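Local coordinates for MlnE (Bacillus amyloliquefaciens subsp. plantarum, PDB 5D2E), which probably reduces, as the B-type ketoreductase part of a macrolactin polyketide synthase, beta-keto groups of carrier-bound intermediates with NADPH, at residues 380-389 with 420-431; 442-450 with 487-497. All blocks are in the same frame, centred on the assembly; numbering follows the deposited sequence.

Interaction 1: residues 380-389 with 420-431; sequences VIAPKVFGTV and DYAFANGCMDGF. With NAP (NADP nicotinamide-adenine-dinucleotide phosphate), chain B.
The ammonium group of Lys384 is gripped by protein and cofactor: Lys384 NZ donates to Asn425 OD1 at 3.0 Å. A second bond, 2.7 Å long, runs from Lys384 NZ to the ribose hydroxyl O3D of NADP, and a weak, longer one to O2D. Lys384 runs extended to CE and bends only at the last torsion (chi4 -68°), which swings NZ onto the ribose. NZ lies 23° off the carbonyl plane of Asn425. Asn425 is held in turn by ND2, which bonds to Tyr421 O and sits over the centre of one face of the Tyr421 ring, 3.3 Å above it. With CG anti to the backbone N (chi1 -176°), Tyr421 carries OH to NADP O2D, a modelled hydrogen bond of 2.4 Å, so short that its exact length is doubtful; either oxygen could donate. This is consistent with the Tyr-Lys pair of short-chain dehydrogenases/reductases, with Lys and Asn exchanged in sequence as in polyketide ketoreductases. Farther along, Met428 SD lies 3.3 Å from Thr388 OG1, whose hydroxyl bonds back to Lys384 O. Away from the ribose, Ala424 CB fits against Lys384 CB and Ile381, while Val385 CG2 rests on Cys427 CB. Helix 419-437 packs here on the broken helical run 374-394, with strand 402-408 touching Thr388 and Met428 through Met405, and helices 141-164 and 186-201 closing around Phe423.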
# COMPACT_ATOMS: atom_id res chain seq x y z
N VAL A 380 3.62 12.65 -1.47
CA VAL A 380 3.77 11.51 -0.56
C VAL A 380 3.88 10.19 -1.32
O VAL A 380 4.64 9.31 -0.90
CB VAL A 380 2.62 11.48 0.43
CG1 VAL A 380 2.50 10.15 1.14
CG2 VAL A 380 2.73 12.64 1.40
N ILE A 381 3.11 10.03 -2.40
CA ILE A 381 3.10 8.74 -3.07
C ILE A 381 4.30 8.54 -4.02
O ILE A 381 4.61 7.38 -4.36
CB ILE A 381 1.79 8.42 -3.84
CG1 ILE A 381 1.66 9.24 -5.12
CG2 ILE A 381 0.60 8.56 -2.90
CD1 ILE A 381 0.45 8.81 -5.97
N ALA A 382 4.92 9.64 -4.48
CA ALA A 382 5.93 9.55 -5.53
C ALA A 382 6.99 8.49 -5.27
O ALA A 382 7.25 7.70 -6.15
CB ALA A 382 6.61 10.92 -5.74
N PRO A 383 7.63 8.48 -4.08
CA PRO A 383 8.73 7.52 -3.97
C PRO A 383 8.36 6.05 -3.84
O PRO A 383 9.16 5.16 -4.19
CB PRO A 383 9.47 7.96 -2.71
CG PRO A 383 8.45 8.75 -1.91
CD PRO A 383 7.56 9.38 -2.92
N LYS A 384 7.19 5.81 -3.27
CA LYS A 384 6.72 4.47 -2.92
C LYS A 384 5.83 3.86 -4.03
O LYS A 384 5.72 2.66 -4.14
CB LYS A 384 5.97 4.54 -1.59
CG LYS A 384 6.90 4.66 -0.39
CD LYS A 384 6.20 4.95 0.86
CE LYS A 384 7.15 5.10 2.05
NZ LYS A 384 7.81 3.83 2.40
N VAL A 385 5.16 4.68 -4.81
CA VAL A 385 4.39 4.17 -5.97
C VAL A 385 5.28 4.17 -7.19
O VAL A 385 5.77 3.12 -7.59
CB VAL A 385 3.07 4.88 -6.14
CG1 VAL A 385 2.35 4.36 -7.42
CG2 VAL A 385 2.23 4.68 -4.90
N PHE A 386 5.60 5.35 -7.72
CA PHE A 386 6.43 5.43 -8.93
C PHE A 386 7.85 4.99 -8.70
O PHE A 386 8.43 4.23 -9.51
CB PHE A 386 6.42 6.86 -9.47
CG PHE A 386 5.10 7.26 -10.01
CD1 PHE A 386 4.75 6.90 -11.30
CD2 PHE A 386 4.21 7.98 -9.25
CE1 PHE A 386 3.55 7.28 -11.82
CE2 PHE A 386 2.99 8.38 -9.78
CZ PHE A 386 2.66 7.99 -11.07
N GLY A 387 8.43 5.40 -7.58
CA GLY A 387 9.83 5.08 -7.29
C GLY A 387 10.10 3.59 -7.24
O GLY A 387 11.04 3.10 -7.85
N THR A 388 9.24 2.88 -6.53
CA THR A 388 9.34 1.44 -6.44
C THR A 388 9.34 0.81 -7.83
O THR A 388 10.14 -0.09 -8.12
CB THR A 388 8.17 0.91 -5.62
OG1 THR A 388 8.15 1.54 -4.35
CG2 THR A 388 8.29 -0.58 -5.41
N VAL A 389 8.41 1.28 -8.68
CA VAL A 389 8.25 0.69 -10.02
C VAL A 389 9.47 0.98 -10.85
O VAL A 389 9.95 0.11 -11.58
CB VAL A 389 6.92 1.13 -10.69
CG1 VAL A 389 6.79 0.63 -12.13
CG2 VAL A 389 5.71 0.60 -9.85
N ASP A 420 -2.91 8.83 2.21
CA ASP A 420 -2.09 8.73 1.02
C ASP A 420 -0.82 7.95 1.33
O ASP A 420 -0.38 7.12 0.53
CB ASP A 420 -1.73 10.06 0.38
CG ASP A 420 -1.27 11.13 1.41
OD1 ASP A 420 -1.43 10.91 2.63
OD2 ASP A 420 -0.75 12.16 0.98
N TYR A 421 -0.31 8.15 2.54
CA TYR A 421 0.87 7.38 3.02
C TYR A 421 0.52 5.89 3.14
O TYR A 421 1.30 5.02 2.71
CB TYR A 421 1.34 7.94 4.37
CG TYR A 421 2.58 7.33 4.96
CD1 TYR A 421 3.85 7.61 4.45
CD2 TYR A 421 2.50 6.53 6.10
CE1 TYR A 421 5.00 7.04 5.00
CE2 TYR A 421 3.65 5.98 6.67
CZ TYR A 421 4.87 6.25 6.12
OH TYR A 421 5.96 5.69 6.72
N ALA A 422 -0.64 5.59 3.72
CA ALA A 422 -1.12 4.23 3.88
C ALA A 422 -1.27 3.59 2.49
O ALA A 422 -0.79 2.48 2.27
CB ALA A 422 -2.41 4.22 4.64
N PHE A 423 -1.87 4.34 1.54
CA PHE A 423 -2.02 3.88 0.17
C PHE A 423 -0.65 3.57 -0.48
O PHE A 423 -0.47 2.52 -1.10
CB PHE A 423 -2.77 4.93 -0.66
CG PHE A 423 -2.77 4.65 -2.13
CD1 PHE A 423 -3.72 3.80 -2.66
CD2 PHE A 423 -1.80 5.14 -2.94
CE1 PHE A 423 -3.76 3.52 -4.00
CE2 PHE A 423 -1.77 4.80 -4.29
CZ PHE A 423 -2.78 4.01 -4.82
N ALA A 424 0.27 4.53 -0.38
CA ALA A 424 1.56 4.39 -1.01
C ALA A 424 2.31 3.10 -0.51
O ALA A 424 2.87 2.33 -1.29
CB ALA A 424 2.39 5.62 -0.81
N ASN A 425 2.24 2.85 0.79
CA ASN A 425 2.88 1.71 1.33
C ASN A 425 2.14 0.45 0.87
O ASN A 425 2.77 -0.54 0.51
CB ASN A 425 2.96 1.82 2.84
CG ASN A 425 4.11 2.77 3.26
OD1 ASN A 425 5.27 2.45 3.08
ND2 ASN A 425 3.76 3.97 3.73
N GLY A 426 0.80 0.52 0.83
CA GLY A 426 -0.00 -0.63 0.43
C GLY A 426 0.27 -0.99 -1.02
O GLY A 426 0.21 -2.18 -1.39
N CYS A 427 0.63 0.01 -1.82
CA CYS A 427 1.02 -0.22 -3.19
C CYS A 427 2.32 -1.07 -3.32
O CYS A 427 2.33 -2.03 -4.09
CB CYS A 427 1.07 1.08 -3.91
SG CYS A 427 1.41 0.84 -5.63
N MET A 428 3.33 -0.80 -2.52
CA MET A 428 4.49 -1.67 -2.44
C MET A 428 4.14 -3.07 -2.04
O MET A 428 4.70 -4.02 -2.57
CB MET A 428 5.56 -1.11 -1.48
CG MET A 428 6.01 0.25 -1.87
SD MET A 428 7.51 0.90 -1.14
CE MET A 428 7.14 0.82 0.61
N ASP A 429 3.28 -3.22 -1.03
CA ASP A 429 2.88 -4.50 -0.56
C ASP A 429 2.29 -5.38 -1.72
O ASP A 429 2.66 -6.56 -1.86
CB ASP A 429 1.84 -4.42 0.54
CG ASP A 429 2.30 -3.62 1.78
OD1 ASP A 429 3.50 -3.40 1.98
OD2 ASP A 429 1.40 -3.28 2.57
N GLY A 430 1.42 -4.78 -2.54
CA GLY A 430 0.86 -5.45 -3.71
C GLY A 430 1.86 -5.62 -4.87
O GLY A 430 1.79 -6.62 -5.61
N PHE A 431 2.85 -4.74 -4.95
CA PHE A 431 3.81 -4.80 -6.02
C PHE A 431 4.67 -6.05 -5.95
O PHE A 431 5.26 -6.48 -6.95
CB PHE A 431 4.67 -3.53 -6.07
CG PHE A 431 5.54 -3.43 -7.30
CD1 PHE A 431 4.97 -3.18 -8.56
CD2 PHE A 431 6.91 -3.65 -7.23
CE1 PHE A 431 5.78 -3.11 -9.71
CE2 PHE A 431 7.71 -3.52 -8.36
CZ PHE A 431 7.17 -3.27 -9.60
PA NAP B . 13.60 9.49 6.82
O1A NAP B . 14.79 9.62 7.81
O2A NAP B . 12.84 10.69 6.27
O5B NAP B . 14.28 8.78 5.54
C5B NAP B . 13.56 8.70 4.32
C4B NAP B . 14.54 9.18 3.29
O4B NAP B . 13.89 9.13 2.00
C3B NAP B . 15.00 10.66 3.46
O3B NAP B . 16.39 10.71 3.81
C2B NAP B . 14.79 11.29 2.08
O2B NAP B . 15.89 12.07 1.70
C1B NAP B . 14.56 10.05 1.18
N9A NAP B . 13.70 10.29 0.03
C8A NAP B . 12.41 10.80 0.02
N7A NAP B . 11.94 10.94 -1.27
C5A NAP B . 12.90 10.45 -2.08
C6A NAP B . 13.07 10.29 -3.51
N6A NAP B . 12.02 10.66 -4.31
N1A NAP B . 14.30 9.81 -3.99
C2A NAP B . 15.28 9.46 -3.14
N3A NAP B . 15.19 9.59 -1.78
C4A NAP B . 14.07 10.06 -1.22
O3 NAP B . 12.49 8.43 7.38
PN NAP B . 12.79 7.04 8.16
O1N NAP B . 12.21 7.11 9.57
O2N NAP B . 14.19 6.65 7.79
O5D NAP B . 11.87 5.93 7.42
C5D NAP B . 12.45 5.34 6.22
C4D NAP B . 11.46 4.42 5.49
O4D NAP B . 10.87 3.47 6.37
C3D NAP B . 10.30 5.26 4.94
O3D NAP B . 10.01 4.83 3.62
C2D NAP B . 9.15 5.04 5.90
O2D NAP B . 7.85 5.22 5.26
C1D NAP B . 9.42 3.61 6.46
N1N NAP B . 8.86 3.49 7.83
C2N NAP B . 9.46 4.11 8.91
C3N NAP B . 8.97 4.04 10.23
C7N NAP B . 9.69 4.73 11.42
O7N NAP B . 9.19 4.70 12.55
N7N NAP B . 10.87 5.35 11.31
C4N NAP B . 7.78 3.33 10.43
C5N NAP B . 7.14 2.75 9.32
C6N NAP B . 7.71 2.82 8.04
P2B NAP B . 15.82 13.31 0.62
O1X NAP B . 14.82 14.34 1.11
O2X NAP B . 17.29 13.83 0.52
O3X NAP B . 15.35 12.69 -0.67

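Interaction 2: residues 442-450 with 487-497; sequences GKTLSINWP and SMSRSASQLAV. With NAP (NADP nicotinamide-adenine-dinucleotide phosphate), chain B.
Strands 443-449 and 494-497 run parallel, their axes 4.6 Å apart at an angle of 19°, and four backbone bonds join them, from Ser446 N to Ser493 O through to Val497 N to Asn448 O, the last nearly straight at 177°. The side chains of Asn448 and Gln494 meet on one face: the extended Gln494 chain brings NE2 to Asn448 OD1 at 2.8 Å, with the acceptor lying in the Gln494 amide plane and the two amides turned 51° apart. Asn448 ND2 also donates to Ser408 O. On the other face, Ile447 and Val497 run alongside each other, CG2 to CG2 at 3.8 Å; Ile447 CG2 also sits over the centre of one face of the Trp449 ring. This pairing adds strand 494-499 to the Rossmann-type sheet of the ketoreductase, beside strand 443-453, which also pairs with strand 402-408. Nearer the start, Leu445 CD2 reaches Met488 SD at 3.7 Å. Lys443, bent at chi2 and chi4, leads NZ into the turn before the second strand, where it bonds to Arg490 O at 3.1 Å, weakly to Ala492 O, and to a water that donates to Ser487 O. At the far end, Pro450 O lies 3.0 Å from NADP C4N, the nicotinamide carbon that in NADPH gives up the hydride.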
# COMPACT_ATOMS: atom_id res chain seq x y z
N GLY A 442 15.82 -13.67 -7.09
CA GLY A 442 16.06 -13.34 -5.71
C GLY A 442 14.79 -13.17 -4.87
O GLY A 442 13.69 -13.49 -5.31
N LYS A 443 14.97 -12.66 -3.66
CA LYS A 443 13.93 -12.52 -2.69
C LYS A 443 13.24 -11.16 -2.89
O LYS A 443 13.94 -10.14 -3.13
CB LYS A 443 14.48 -12.66 -1.27
CG LYS A 443 13.38 -12.47 -0.22
CD LYS A 443 13.46 -13.36 1.00
CE LYS A 443 12.14 -13.40 1.74
NZ LYS A 443 11.04 -14.25 1.24
N THR A 444 11.92 -11.19 -2.94
CA THR A 444 11.09 -9.99 -2.97
C THR A 444 10.36 -9.93 -1.63
O THR A 444 9.78 -10.91 -1.20
CB THR A 444 10.06 -10.08 -4.12
OG1 THR A 444 10.77 -9.90 -5.32
CG2 THR A 444 9.03 -8.97 -4.02
N LEU A 445 10.43 -8.77 -0.94
CA LEU A 445 9.78 -8.68 0.35
C LEU A 445 9.37 -7.24 0.62
O LEU A 445 10.13 -6.31 0.32
CB LEU A 445 10.74 -9.11 1.43
CG LEU A 445 10.31 -8.91 2.86
CD1 LEU A 445 9.11 -9.76 3.23
CD2 LEU A 445 11.43 -9.22 3.83
N SER A 446 8.14 -7.06 1.11
CA SER A 446 7.70 -5.82 1.63
C SER A 446 7.50 -6.04 3.11
O SER A 446 6.78 -6.96 3.49
CB SER A 446 6.34 -5.38 1.02
OG SER A 446 5.96 -4.05 1.47
N ILE A 447 8.11 -5.16 3.94
CA ILE A 447 7.95 -5.23 5.39
C ILE A 447 7.10 -4.08 5.92
O ILE A 447 7.46 -2.92 5.72
CB ILE A 447 9.32 -5.17 6.11
CG1 ILE A 447 10.23 -6.27 5.62
CG2 ILE A 447 9.09 -5.23 7.62
CD1 ILE A 447 11.70 -6.16 6.06
N ASN A 448 5.97 -4.40 6.56
CA ASN A 448 5.14 -3.36 7.12
C ASN A 448 5.70 -3.04 8.56
O ASN A 448 5.32 -3.68 9.58
CB ASN A 448 3.75 -3.81 7.26
CG ASN A 448 3.10 -4.18 5.91
OD1 ASN A 448 2.95 -5.35 5.62
ND2 ASN A 448 2.65 -3.18 5.16
N TRP A 449 6.61 -2.09 8.58
CA TRP A 449 7.20 -1.62 9.84
C TRP A 449 6.25 -0.77 10.70
O TRP A 449 5.53 0.05 10.19
CB TRP A 449 8.37 -0.73 9.53
CG TRP A 449 9.54 -1.36 8.90
CD1 TRP A 449 10.09 -1.01 7.69
CD2 TRP A 449 10.37 -2.41 9.41
NE1 TRP A 449 11.17 -1.76 7.44
CE2 TRP A 449 11.38 -2.63 8.48
CE3 TRP A 449 10.37 -3.18 10.59
CZ2 TRP A 449 12.42 -3.58 8.68
CZ3 TRP A 449 11.44 -4.09 10.82
CH2 TRP A 449 12.41 -4.33 9.83
N PRO A 450 6.26 -0.99 12.02
CA PRO A 450 5.65 -0.08 12.94
C PRO A 450 6.60 1.10 13.22
O PRO A 450 7.67 1.22 12.57
CB PRO A 450 5.45 -0.95 14.15
CG PRO A 450 6.75 -1.69 14.19
CD PRO A 450 7.16 -1.90 12.74
N SER A 487 12.76 -12.02 8.98
CA SER A 487 11.87 -11.86 7.80
C SER A 487 12.55 -12.37 6.56
O SER A 487 11.95 -13.07 5.77
CB SER A 487 11.52 -10.41 7.64
OG SER A 487 10.66 -10.06 8.69
N MET A 488 13.83 -12.07 6.41
CA MET A 488 14.56 -12.43 5.22
C MET A 488 14.78 -13.95 5.05
O MET A 488 15.05 -14.38 3.96
CB MET A 488 15.90 -11.70 5.19
CG MET A 488 15.83 -10.21 4.98
SD MET A 488 15.09 -9.73 3.38
CE MET A 488 16.39 -10.19 2.26
N SER A 489 14.62 -14.72 6.12
CA SER A 489 14.87 -16.15 6.10
C SER A 489 13.53 -16.89 5.92
O SER A 489 13.49 -18.11 5.83
CB SER A 489 15.56 -16.57 7.42
OG SER A 489 14.56 -16.71 8.46
N ARG A 490 12.43 -16.16 5.83
CA ARG A 490 11.14 -16.81 5.70
C ARG A 490 10.72 -16.82 4.25
O ARG A 490 11.48 -16.36 3.40
CB ARG A 490 10.14 -16.14 6.57
CG ARG A 490 10.42 -16.42 8.03
CD ARG A 490 9.43 -15.73 8.92
NE ARG A 490 9.39 -16.54 10.14
CZ ARG A 490 8.54 -17.53 10.37
NH1 ARG A 490 7.52 -17.82 9.53
NH2 ARG A 490 8.66 -18.18 11.50
N SER A 491 9.58 -17.40 3.95
CA SER A 491 9.12 -17.48 2.56
C SER A 491 8.01 -16.47 2.21
O SER A 491 7.74 -16.29 1.05
CB SER A 491 8.65 -18.90 2.20
OG SER A 491 7.52 -19.20 2.97
N ALA A 492 7.42 -15.79 3.18
CA ALA A 492 6.40 -14.81 2.86
C ALA A 492 6.99 -13.63 2.09
O ALA A 492 8.11 -13.18 2.35
CB ALA A 492 5.68 -14.34 4.11
N SER A 493 6.23 -13.12 1.15
CA SER A 493 6.69 -11.92 0.42
C SER A 493 6.16 -10.62 1.03
O SER A 493 6.56 -9.53 0.59
CB SER A 493 6.37 -12.06 -1.07
OG SER A 493 5.01 -12.11 -1.23
N GLN A 494 5.24 -10.72 1.98
CA GLN A 494 4.81 -9.57 2.78
C GLN A 494 4.75 -9.97 4.24
O GLN A 494 4.06 -10.97 4.60
CB GLN A 494 3.42 -9.06 2.40
CG GLN A 494 3.00 -7.82 3.27
CD GLN A 494 1.57 -7.32 3.00
OE1 GLN A 494 0.86 -7.87 2.16
NE2 GLN A 494 1.14 -6.33 3.73
N LEU A 495 5.46 -9.23 5.09
CA LEU A 495 5.43 -9.48 6.53
C LEU A 495 5.26 -8.16 7.28
O LEU A 495 5.84 -7.16 6.89
CB LEU A 495 6.74 -10.17 6.98
CG LEU A 495 6.88 -11.66 6.54
CD1 LEU A 495 8.30 -12.09 6.78
CD2 LEU A 495 5.93 -12.56 7.31
N ALA A 496 4.38 -8.18 8.27
CA ALA A 496 4.17 -7.06 9.17
C ALA A 496 4.89 -7.31 10.51
O ALA A 496 4.84 -8.38 11.07
CB ALA A 496 2.75 -6.83 9.45
N VAL A 497 5.50 -6.26 11.03
CA VAL A 497 6.22 -6.30 12.29
C VAL A 497 5.43 -5.43 13.24
O VAL A 497 5.18 -4.28 12.93
CB VAL A 497 7.66 -5.81 12.18
CG1 VAL A 497 8.32 -5.86 13.57
CG2 VAL A 497 8.52 -6.60 11.17
PA NAP B . 13.60 9.49 6.82
O1A NAP B . 14.79 9.62 7.81
O2A NAP B . 12.84 10.69 6.27
O5B NAP B . 14.28 8.78 5.54
C5B NAP B . 13.56 8.70 4.32
C4B NAP B . 14.54 9.18 3.29
O4B NAP B . 13.89 9.13 2.00
C3B NAP B . 15.00 10.66 3.46
O3B NAP B . 16.39 10.71 3.81
C2B NAP B . 14.79 11.29 2.08
O2B NAP B . 15.89 12.07 1.70
C1B NAP B . 14.56 10.05 1.18
N9A NAP B . 13.70 10.29 0.03
C8A NAP B . 12.41 10.80 0.02
N7A NAP B . 11.94 10.94 -1.27
C5A NAP B . 12.90 10.45 -2.08
C6A NAP B . 13.07 10.29 -3.51
N6A NAP B . 12.02 10.66 -4.31
N1A NAP B . 14.30 9.81 -3.99
C2A NAP B . 15.28 9.46 -3.14
N3A NAP B . 15.19 9.59 -1.78
C4A NAP B . 14.07 10.06 -1.22
O3 NAP B . 12.49 8.43 7.38
PN NAP B . 12.79 7.04 8.16
O1N NAP B . 12.21 7.11 9.57
O2N NAP B . 14.19 6.65 7.79
O5D NAP B . 11.87 5.93 7.42
C5D NAP B . 12.45 5.34 6.22
C4D NAP B . 11.46 4.42 5.49
O4D NAP B . 10.87 3.47 6.37
C3D NAP B . 10.30 5.26 4.94
O3D NAP B . 10.01 4.83 3.62
C2D NAP B . 9.15 5.04 5.90
O2D NAP B . 7.85 5.22 5.26
C1D NAP B . 9.42 3.61 6.46
N1N NAP B . 8.86 3.49 7.83
C2N NAP B . 9.46 4.11 8.91
C3N NAP B . 8.97 4.04 10.23
C7N NAP B . 9.69 4.73 11.42
O7N NAP B . 9.19 4.70 12.55
N7N NAP B . 10.87 5.35 11.31
C4N NAP B . 7.78 3.33 10.43
C5N NAP B . 7.14 2.75 9.32
C6N NAP B . 7.71 2.82 8.04
P2B NAP B . 15.82 13.31 0.62
O1X NAP B . 14.82 14.34 1.11
O2X NAP B . 17.29 13.83 0.52
O3X NAP B . 15.35 12.69 -0.67
O HOH W 1 9.99 -13.77 3.91

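Overall arrangement
Interactions 1 and 2 lie with their centres about 16 Å apart and come in series along the chain, the first closing before the second opens; helix 419-437 of one is followed by strand 443-453 of the other. They also touch: Asp429, on the helix of interaction 1, probably bonds through OD1 to Ser446 OG and through OD2 to Asn448 ND2, tying helix to strand. Both reach the same cofactor, residues 380-389 and 420-431 at the nicotinamide ribose and the end of 442-450 at the nicotinamide ring. Strand 494-499 also pairs antiparallel with strand 35-46, joining the cofactor-binding part to the N-terminal part of the chain.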